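Local coordinates for long form salivary protein D7L1 (Aedes aegypti, PDB 3DXL) that binds and sequesters host biogenic amines and leukotrienes during mosquito blood feeding, taking up lipids and amines in separate pockets, at residues 2-14 and 128-142. Sequence-based numbering, arbitrary orientation.
Sequences GPFDPEEMLFIFT and FHGNKELTKGLYEKL
P6, in the first turn of helix 6-14, sits between the rings of H129 and Y139. H129 CB packs on P6 CA, and CG continues over P6 CA and CG. With CG placed opposite the carbonyl carbon (chi1 -52°), the imidazole lies flat against the proline: P6 CG stands 3.8 Å from the ring centroid and 12° off its normal, a CH-pi contact over the face. ND1 meets P6 CG, CE1 meets P6 CG and CD, and CD2 lies against F4 O and D5 C, with M9 CG at the ring edge. At the tip, NE2 donates to F4 O over 2.8 Å; the acceptor lies in the imidazole plane and is approached on a lone pair, though the N-H...O angle of 131° is bent. Y139 offers a ring face to P6 CB, 4.0 Å from its centroid, while L138 CD2 closes on P6 CG at 3.6 Å. Water 1 donates to both P6 O and H129 O, tying the two backbones together. M9 turns SD to the edge of the F128 ring, 5.3 Å from its centroid, a Met-aromatic contact. D5 and E8 form a capping box, E8 N donating to D5 OD1 and D5 N to E8 OE1. G130, which binds leukotriene E4, follows H129 directly, and F13 touches the ligand-binding W37. The bent, in-plane bond and CH-pi packing, with Y80 edge-to-face, probably help fix the imidazole's rotation, joining the N-terminal helix to the segment bordering the lipid pocket.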
ATOM      1  N   GLY A   2       9.350  -9.325  -1.759  1.00 20.02           N
ATOM      2  CA  GLY A   2       9.793  -8.581  -2.928  1.00 18.61           C
ATOM      3  C   GLY A   2       9.612  -9.369  -4.214  1.00 17.07           C
ATOM      4  O   GLY A   2       9.153 -10.517  -4.183  1.00 18.14           O
ATOM      5  N   PRO A   3       9.956  -8.755  -5.360  1.00 15.81           N
ATOM      6  CA  PRO A   3      10.437  -7.377  -5.440  1.00 14.47           C
ATOM      7  C   PRO A   3       9.281  -6.381  -5.281  1.00 13.10           C
ATOM      8  O   PRO A   3       8.104  -6.762  -5.368  1.00 13.07           O
ATOM      9  CB  PRO A   3      10.997  -7.294  -6.856  1.00 14.32           C
ATOM     10  CG  PRO A   3      10.121  -8.249  -7.635  1.00 15.40           C
ATOM     11  CD  PRO A   3       9.853  -9.381  -6.694  1.00 16.29           C
ATOM     12  N   PHE A   4       9.624  -5.122  -5.055  1.00 12.19           N
ATOM     13  CA  PHE A   4       8.646  -4.055  -4.883  1.00 11.28           C
ATOM     14  C   PHE A   4       8.863  -2.979  -5.924  1.00 10.96           C
ATOM     15  O   PHE A   4       9.999  -2.533  -6.143  1.00 10.90           O
ATOM     16  CB  PHE A   4       8.779  -3.447  -3.490  1.00 12.14           C
ATOM     17  CG  PHE A   4       8.500  -4.406  -2.378  1.00 12.35           C
ATOM     18  CD1 PHE A   4       7.198  -4.823  -2.101  1.00 13.68           C
ATOM     19  CD2 PHE A   4       9.538  -4.896  -1.593  1.00 13.46           C
ATOM     20  CE1 PHE A   4       6.945  -5.709  -1.058  1.00 14.79           C
ATOM     21  CE2 PHE A   4       9.287  -5.777  -0.553  1.00 14.37           C
ATOM     22  CZ  PHE A   4       7.992  -6.186  -0.284  1.00 14.98           C
ATOM     23  N   ASP A   5       7.773  -2.546  -6.560  1.00 10.30           N
ATOM     24  CA  ASP A   5       7.867  -1.468  -7.521  1.00 10.51           C
ATOM     25  C   ASP A   5       7.794  -0.113  -6.800  1.00  9.92           C
ATOM     26  O   ASP A   5       7.652  -0.074  -5.570  1.00  9.58           O
ATOM     27  CB  ASP A   5       6.835  -1.636  -8.663  1.00 10.15           C
ATOM     28  CG  ASP A   5       5.385  -1.382  -8.236  1.00 10.50           C
ATOM     29  OD1 ASP A   5       5.148  -0.637  -7.266  1.00 10.95           O
ATOM     30  OD2 ASP A   5       4.481  -1.916  -8.922  1.00 11.75           O
ATOM     31  N   PRO A   6       7.958   0.998  -7.531  1.00 10.17           N
ATOM     32  CA  PRO A   6       7.954   2.293  -6.840  1.00 10.08           C
ATOM     33  C   PRO A   6       6.697   2.608  -6.032  1.00  9.72           C
ATOM     34  O   PRO A   6       6.796   3.208  -4.953  1.00  9.62           O
ATOM     35  CB  PRO A   6       8.146   3.294  -7.977  1.00 10.86           C
ATOM     36  CG  PRO A   6       8.964   2.520  -8.969  1.00 10.57           C
ATOM     37  CD  PRO A   6       8.328   1.152  -8.951  1.00 10.39           C
ATOM     38  N   GLU A   7       5.532   2.216  -6.553  1.00  9.48           N
ATOM     39  CA  GLU A   7       4.260   2.426  -5.869  1.00  9.07           C
ATOM     40  C   GLU A   7       4.199   1.603  -4.590  1.00  8.52           C
ATOM     41  O   GLU A   7       3.694   2.061  -3.558  1.00  8.36           O
ATOM     42  CB  GLU A   7       3.103   2.056  -6.799  1.00  9.12           C
ATOM     43  CG  GLU A   7       1.712   2.246  -6.188  1.00  9.02           C
ATOM     44  CD  GLU A   7       1.268   1.098  -5.279  1.00  9.11           C
ATOM     45  OE1 GLU A   7       1.748  -0.042  -5.440  1.00  9.47           O
ATOM     46  OE2 GLU A   7       0.378   1.328  -4.430  1.00  9.65           O
ATOM     47  N   GLU A   8       4.717   0.384  -4.657  1.00  8.81           N
ATOM     48  CA  GLU A   8       4.690  -0.501  -3.503  1.00  9.22           C
ATOM     49  C   GLU A   8       5.564   0.027  -2.373  1.00  8.99           C
ATOM     50  O   GLU A   8       5.190  -0.065  -1.206  1.00  9.11           O
ATOM     51  CB  GLU A   8       5.065  -1.929  -3.890  1.00  9.95           C
ATOM     52  CG  GLU A   8       3.977  -2.603  -4.723  1.00 10.44           C
ATOM     53  CD  GLU A   8       4.388  -3.934  -5.304  1.00 12.10           C
ATOM     54  OE1 GLU A   8       5.471  -4.013  -5.921  1.00 11.82           O
ATOM     55  OE2 GLU A   8       3.610  -4.904  -5.194  1.00 15.91           O
ATOM     56  N   MET A   9       6.723   0.588  -2.720  1.00  9.21           N
ATOM     57  CA  MET A   9       7.579   1.205  -1.708  1.00  8.93           C
ATOM     58  C   MET A   9       6.980   2.503  -1.185  1.00  9.01           C
ATOM     59  O   MET A   9       7.030   2.766   0.011  1.00  8.86           O
ATOM     60  CB  MET A   9       9.008   1.409  -2.217  1.00  9.33           C
ATOM     61  CG  MET A   9       9.726   0.103  -2.514  1.00 10.41           C
ATOM     62  SD  MET A   9       9.702  -1.099  -1.147  1.00 11.78           S
ATOM     63  CE  MET A   9      10.316  -0.130   0.214  1.00 12.86           C
ATOM     64  N   LEU A  10       6.366   3.286  -2.071  1.00  8.86           N
ATOM     65  CA  LEU A  10       5.710   4.509  -1.631  1.00  8.82           C
ATOM     66  C   LEU A  10       4.593   4.163  -0.642  1.00  8.54           C
ATOM     67  O   LEU A  10       4.421   4.832   0.384  1.00  9.08           O
ATOM     68  CB  LEU A  10       5.151   5.304  -2.816  1.00  9.51           C
ATOM     69  CG  LEU A  10       4.519   6.656  -2.477  1.00 10.24           C
ATOM     70  CD1 LEU A  10       5.540   7.670  -1.912  1.00 10.96           C
ATOM     71  CD2 LEU A  10       3.835   7.202  -3.709  1.00 11.16           C
ATOM     72  N   PHE A  11       3.828   3.112  -0.945  1.00  8.49           N
ATOM     73  CA  PHE A  11       2.786   2.674  -0.034  1.00  8.43           C
ATOM     74  C   PHE A  11       3.374   2.317   1.336  1.00  8.78           C
ATOM     75  O   PHE A  11       2.849   2.736   2.365  1.00  8.97           O
ATOM     76  CB  PHE A  11       2.010   1.489  -0.597  1.00  9.02           C
ATOM     77  CG  PHE A  11       0.928   1.031   0.317  1.00  9.84           C
ATOM     78  CD1 PHE A  11      -0.280   1.722   0.379  1.00 10.83           C
ATOM     79  CD2 PHE A  11       1.129  -0.046   1.165  1.00 11.17           C
ATOM     80  CE1 PHE A  11      -1.280   1.329   1.267  1.00 11.93           C
ATOM     81  CE2 PHE A  11       0.137  -0.452   2.051  1.00 12.15           C
ATOM     82  CZ  PHE A  11      -1.073   0.239   2.098  1.00 11.81           C
ATOM     83  N   ILE A  12       4.441   1.524   1.340  1.00  9.08           N
ATOM     84  CA  ILE A  12       5.093   1.132   2.591  1.00  9.41           C
ATOM     85  C   ILE A  12       5.570   2.339   3.394  1.00  9.11           C
ATOM     86  O   ILE A  12       5.255   2.473   4.577  1.00  9.36           O
ATOM     87  CB  ILE A  12       6.264   0.144   2.338  1.00  9.44           C
ATOM     88  CG1 ILE A  12       5.711  -1.220   1.913  1.00 10.11           C
ATOM     89  CG2 ILE A  12       7.152   0.022   3.587  1.00  9.69           C
ATOM     90  CD1 ILE A  12       6.752  -2.188   1.372  1.00 10.12           C
ATOM     91  N   PHE A  13       6.321   3.230   2.751  1.00  9.32           N
ATOM     92  CA  PHE A  13       6.878   4.349   3.493  1.00  9.64           C
ATOM     93  C   PHE A  13       5.767   5.229   4.068  1.00  9.42           C
ATOM     94  O   PHE A  13       5.793   5.608   5.240  1.00  9.55           O
ATOM     95  CB  PHE A  13       7.824   5.201   2.632  1.00 10.72           C
ATOM     96  CG  PHE A  13       9.005   4.441   2.041  1.00 11.86           C
ATOM     97  CD1 PHE A  13       9.663   3.449   2.755  1.00 12.34           C
ATOM     98  CD2 PHE A  13       9.439   4.734   0.752  1.00 13.30           C
ATOM     99  CE1 PHE A  13      10.750   2.771   2.193  1.00 13.58           C
ATOM    100  CE2 PHE A  13      10.521   4.059   0.185  1.00 14.73           C
ATOM    101  CZ  PHE A  13      11.161   3.082   0.906  1.00 14.06           C
ATOM    102  N   THR A  14       4.787   5.567   3.231  1.00  9.20           N
ATOM    103  CA  THR A  14       3.721   6.456   3.684  1.00  9.36           C
ATOM    104  C   THR A  14       2.821   5.824   4.739  1.00  8.66           C
ATOM    105  O   THR A  14       2.428   6.511   5.685  1.00  9.10           O
ATOM    106  CB  THR A  14       2.897   7.041   2.513  1.00  8.87           C
ATOM    107  OG1 THR A  14       2.322   5.980   1.744  1.00  9.34           O
ATOM    108  CG2 THR A  14       3.780   7.919   1.633  1.00 10.25           C
ATOM    109  N   PHE A 128      15.511   0.548  -3.356  1.00 10.62           N
ATOM    110  CA  PHE A 128      14.134   0.484  -2.886  1.00 10.42           C
ATOM    111  C   PHE A 128      13.348   1.744  -3.222  1.00 10.33           C
ATOM    112  O   PHE A 128      12.425   2.136  -2.496  1.00 10.64           O
ATOM    113  CB  PHE A 128      14.106   0.143  -1.404  1.00 10.92           C
ATOM    114  CG  PHE A 128      14.433  -1.286  -1.127  1.00 10.79           C
ATOM    115  CD1 PHE A 128      13.473  -2.278  -1.318  1.00 12.12           C
ATOM    116  CD2 PHE A 128      15.708  -1.660  -0.713  1.00 12.49           C
ATOM    117  CE1 PHE A 128      13.764  -3.614  -1.078  1.00 12.85           C
ATOM    118  CE2 PHE A 128      16.008  -2.995  -0.476  1.00 13.52           C
ATOM    119  CZ  PHE A 128      15.041  -3.977  -0.653  1.00 12.70           C
ATOM    120  N   HIS A 129      13.701   2.354  -4.353  1.00 10.27           N
ATOM    121  CA  HIS A 129      12.886   3.417  -4.982  1.00 10.46           C
ATOM    122  C   HIS A 129      12.780   4.670  -4.123  1.00 11.10           C
ATOM    123  O   HIS A 129      11.732   5.327  -4.090  1.00 11.50           O
ATOM    124  CB  HIS A 129      11.496   2.905  -5.412  1.00 10.49           C
ATOM    125  CG  HIS A 129      11.550   1.669  -6.243  1.00 10.26           C
ATOM    126  ND1 HIS A 129      12.246   1.601  -7.434  1.00 10.23           N
ATOM    127  CD2 HIS A 129      10.993   0.452  -6.058  1.00 10.65           C
ATOM    128  CE1 HIS A 129      12.120   0.387  -7.941  1.00 10.97           C
ATOM    129  NE2 HIS A 129      11.359  -0.327  -7.128  1.00 10.60           N
ATOM    130  N   GLY A 130      13.877   4.990  -3.439  1.00 11.50           N
ATOM    131  CA  GLY A 130      14.003   6.213  -2.669  1.00 12.55           C
ATOM    132  C   GLY A 130      14.787   7.299  -3.382  1.00 13.18           C
ATOM    133  O   GLY A 130      14.786   8.441  -2.938  1.00 14.03           O
ATOM    134  N   ASN A 131      15.463   6.951  -4.477  1.00 13.39           N
ATOM    135  CA  ASN A 131      16.214   7.935  -5.258  1.00 14.48           C
ATOM    136  C   ASN A 131      15.245   8.680  -6.170  1.00 14.92           C
ATOM    137  O   ASN A 131      14.671   8.096  -7.087  1.00 13.89           O
ATOM    138  CB  ASN A 131      17.331   7.256  -6.060  1.00 14.62           C
ATOM    139  CG  ASN A 131      18.188   8.242  -6.844  1.00 14.94           C
ATOM    140  OD1 ASN A 131      17.679   9.092  -7.570  1.00 15.52           O
ATOM    141  ND2 ASN A 131      19.502   8.121  -6.700  1.00 16.30           N
ATOM    142  N   LYS A 132      15.055   9.971  -5.911  1.00 16.06           N
ATOM    143  CA  LYS A 132      14.052  10.764  -6.626  1.00 17.28           C
ATOM    144  C   LYS A 132      14.246  10.767  -8.139  1.00 17.12           C
ATOM    145  O   LYS A 132      13.289  10.576  -8.890  1.00 16.95           O
ATOM    146  CB  LYS A 132      14.023  12.197  -6.095  1.00 17.91           C
ATOM    147  CG  LYS A 132      13.518  12.297  -4.667  1.00 19.96           C
ATOM    148  CD  LYS A 132      13.568  13.721  -4.165  1.00 22.93           C
ATOM    149  CE  LYS A 132      13.211  13.782  -2.690  1.00 24.50           C
ATOM    150  NZ  LYS A 132      13.448  15.137  -2.119  1.00 26.44           N
ATOM    151  N   GLU A 133      15.480  10.970  -8.592  1.00 17.49           N
ATOM    152  CA  GLU A 133      15.761  11.025 -10.026  1.00 18.01           C
ATOM    153  C   GLU A 133      15.555   9.674 -10.703  1.00 17.06           C
ATOM    154  O   GLU A 133      14.914   9.593 -11.757  1.00 17.31           O
ATOM    155  CB  GLU A 133      17.169  11.573 -10.305  1.00 19.07           C
ATOM    156  CG  GLU A 133      17.538  11.668 -11.792  1.00 22.57           C
ATOM    157  CD  GLU A 133      16.720  12.696 -12.578  1.00 25.76           C
ATOM    158  OE1 GLU A 133      15.990  13.515 -11.972  1.00 28.17           O
ATOM    159  OE2 GLU A 133      16.819  12.689 -13.823  1.00 28.24           O
ATOM    160  N   LEU A 134      16.075   8.613 -10.095  1.00 15.96           N
ATOM    161  CA  LEU A 134      15.917   7.287 -10.660  1.00 15.53           C
ATOM    162  C   LEU A 134      14.446   6.872 -10.688  1.00 14.53           C
ATOM    163  O   LEU A 134      13.986   6.273 -11.655  1.00 14.27           O
ATOM    164  CB  LEU A 134      16.749   6.259  -9.886  1.00 15.76           C
ATOM    165  CG  LEU A 134      18.279   6.372  -9.993  1.00 16.45           C
ATOM    166  CD1 LEU A 134      18.961   5.391  -9.045  1.00 17.62           C
ATOM    167  CD2 LEU A 134      18.752   6.151 -11.428  1.00 18.30           C
ATOM    168  N   THR A 135      13.714   7.192  -9.627  1.00 13.84           N
ATOM    169  CA  THR A 135      12.324   6.776  -9.511  1.00 13.66           C
ATOM    170  C   THR A 135      11.444   7.533 -10.519  1.00 13.80           C
ATOM    171  O   THR A 135      10.556   6.945 -11.142  1.00 13.43           O
ATOM    172  CB  THR A 135      11.850   6.912  -8.058  1.00 13.83           C
ATOM    173  OG1 THR A 135      12.730   6.163  -7.208  1.00 14.13           O
ATOM    174  CG2 THR A 135      10.436   6.385  -7.890  1.00 14.01           C
ATOM    175  N   LYS A 136      11.739   8.812 -10.738  1.00 14.04           N
ATOM    176  CA  LYS A 136      11.045   9.595 -11.767  1.00 15.46           C
ATOM    177  C   LYS A 136      11.157   8.919 -13.134  1.00 14.87           C
ATOM    178  O   LYS A 136      10.170   8.809 -13.869  1.00 15.20           O
ATOM    179  CB  LYS A 136      11.616  11.013 -11.821  1.00 15.58           C
ATOM    180  CG  LYS A 136      11.056  11.899 -12.933  1.00 17.13           C
ATOM    181  CD  LYS A 136      11.822  13.211 -13.020  1.00 18.15           C
ATOM    182  CE  LYS A 136      11.463  13.982 -14.280  1.00 21.57           C
ATOM    183  NZ  LYS A 136      10.064  14.494 -14.257  1.00 24.43           N
ATOM    184  N   GLY A 137      12.366   8.471 -13.473  1.00 14.75           N
ATOM    185  CA  GLY A 137      12.596   7.792 -14.741  1.00 14.78           C
ATOM    186  C   GLY A 137      11.829   6.494 -14.860  1.00 14.37           C
ATOM    187  O   GLY A 137      11.286   6.182 -15.913  1.00 14.37           O
ATOM    188  N   LEU A 138      11.793   5.723 -13.781  1.00 14.11           N
ATOM    189  CA  LEU A 138      11.035   4.475 -13.771  1.00 14.58           C
ATOM    190  C   LEU A 138       9.525   4.711 -13.928  1.00 13.50           C
ATOM    191  O   LEU A 138       8.862   4.020 -14.716  1.00 13.21           O
ATOM    192  CB  LEU A 138      11.330   3.679 -12.505  1.00 14.55           C
ATOM    193  CG  LEU A 138      10.889   2.218 -12.411  1.00 16.46           C
ATOM    194  CD1 LEU A 138      11.105   1.439 -13.707  1.00 18.21           C
ATOM    195  CD2 LEU A 138      11.616   1.543 -11.262  1.00 16.57           C
ATOM    196  N   TYR A 139       8.986   5.703 -13.222  1.00 12.78           N
ATOM    197  CA  TYR A 139       7.566   6.029 -13.388  1.00 12.60           C
ATOM    198  C   TYR A 139       7.243   6.408 -14.830  1.00 13.42           C
ATOM    199  O   TYR A 139       6.180   6.068 -15.338  1.00 13.35           O
ATOM    200  CB  TYR A 139       7.147   7.163 -12.458  1.00 12.29           C
ATOM    201  CG  TYR A 139       6.735   6.761 -11.063  1.00 11.41           C
ATOM    202  CD1 TYR A 139       5.624   5.938 -10.842  1.00 11.76           C
ATOM    203  CD2 TYR A 139       7.419   7.251  -9.953  1.00 12.13           C
ATOM    204  CE1 TYR A 139       5.226   5.594  -9.544  1.00 10.87           C
ATOM    205  CE2 TYR A 139       7.032   6.913  -8.654  1.00 11.87           C
ATOM    206  CZ  TYR A 139       5.935   6.082  -8.458  1.00 11.16           C
ATOM    207  OH  TYR A 139       5.529   5.740  -7.180  1.00 11.10           O
ATOM    208  N   GLU A 140       8.150   7.117 -15.492  1.00 14.13           N
ATOM    209  CA  GLU A 140       7.945   7.489 -16.890  1.00 15.54           C
ATOM    210  C   GLU A 140       7.954   6.260 -17.801  1.00 15.87           C
ATOM    211  O   GLU A 140       7.096   6.128 -18.677  1.00 16.18           O
ATOM    212  CB  GLU A 140       8.981   8.533 -17.330  1.00 16.35           C
ATOM    213  CG  GLU A 140       8.835   9.858 -16.589  1.00 19.90           C
ATOM    214  CD  GLU A 140       9.396  11.072 -17.320  1.00 23.17           C
ATOM    215  OE1 GLU A 140      10.315  10.928 -18.159  1.00 25.88           O
ATOM    216  OE2 GLU A 140       8.912  12.190 -17.029  1.00 24.93           O
ATOM    217  N   LYS A 141       8.905   5.354 -17.582  1.00 15.64           N
ATOM    218  CA  LYS A 141       8.961   4.094 -18.329  1.00 16.38           C
ATOM    219  C   LYS A 141       7.666   3.296 -18.186  1.00 16.31           C
ATOM    220  O   LYS A 141       7.113   2.796 -19.163  1.00 16.41           O
ATOM    221  CB  LYS A 141      10.153   3.239 -17.871  1.00 15.90           C
ATOM    222  CG  LYS A 141      11.502   3.679 -18.448  1.00 17.23           C
ATOM    223  CD  LYS A 141      12.583   2.635 -18.183  1.00 17.93           C
ATOM    224  CE  LYS A 141      13.925   3.003 -18.819  1.00 19.01           C
ATOM    225  NZ  LYS A 141      13.887   2.949 -20.309  1.00 19.69           N
ATOM    226  N   LEU A 142       7.178   3.194 -16.957  1.00 16.03           N
ATOM    227  CA  LEU A 142       5.980   2.405 -16.681  1.00 16.02           C
ATOM    228  C   LEU A 142       4.677   3.066 -17.135  1.00 15.84           C
ATOM    229  O   LEU A 142       3.764   2.375 -17.586  1.00 15.91           O
ATOM    230  CB  LEU A 142       5.939   2.016 -15.204  1.00 16.18           C
ATOM    231  CG  LEU A 142       7.083   1.096 -14.756  1.00 17.04           C
ATOM    232  CD1 LEU A 142       7.178   1.061 -13.240  1.00 16.52           C
ATOM    233  CD2 LEU A 142       6.939  -0.306 -15.329  1.00 18.76           C
TER
HETATM  234  O   HOH W   1       8.888   4.986  -4.044  1.00 12.43           O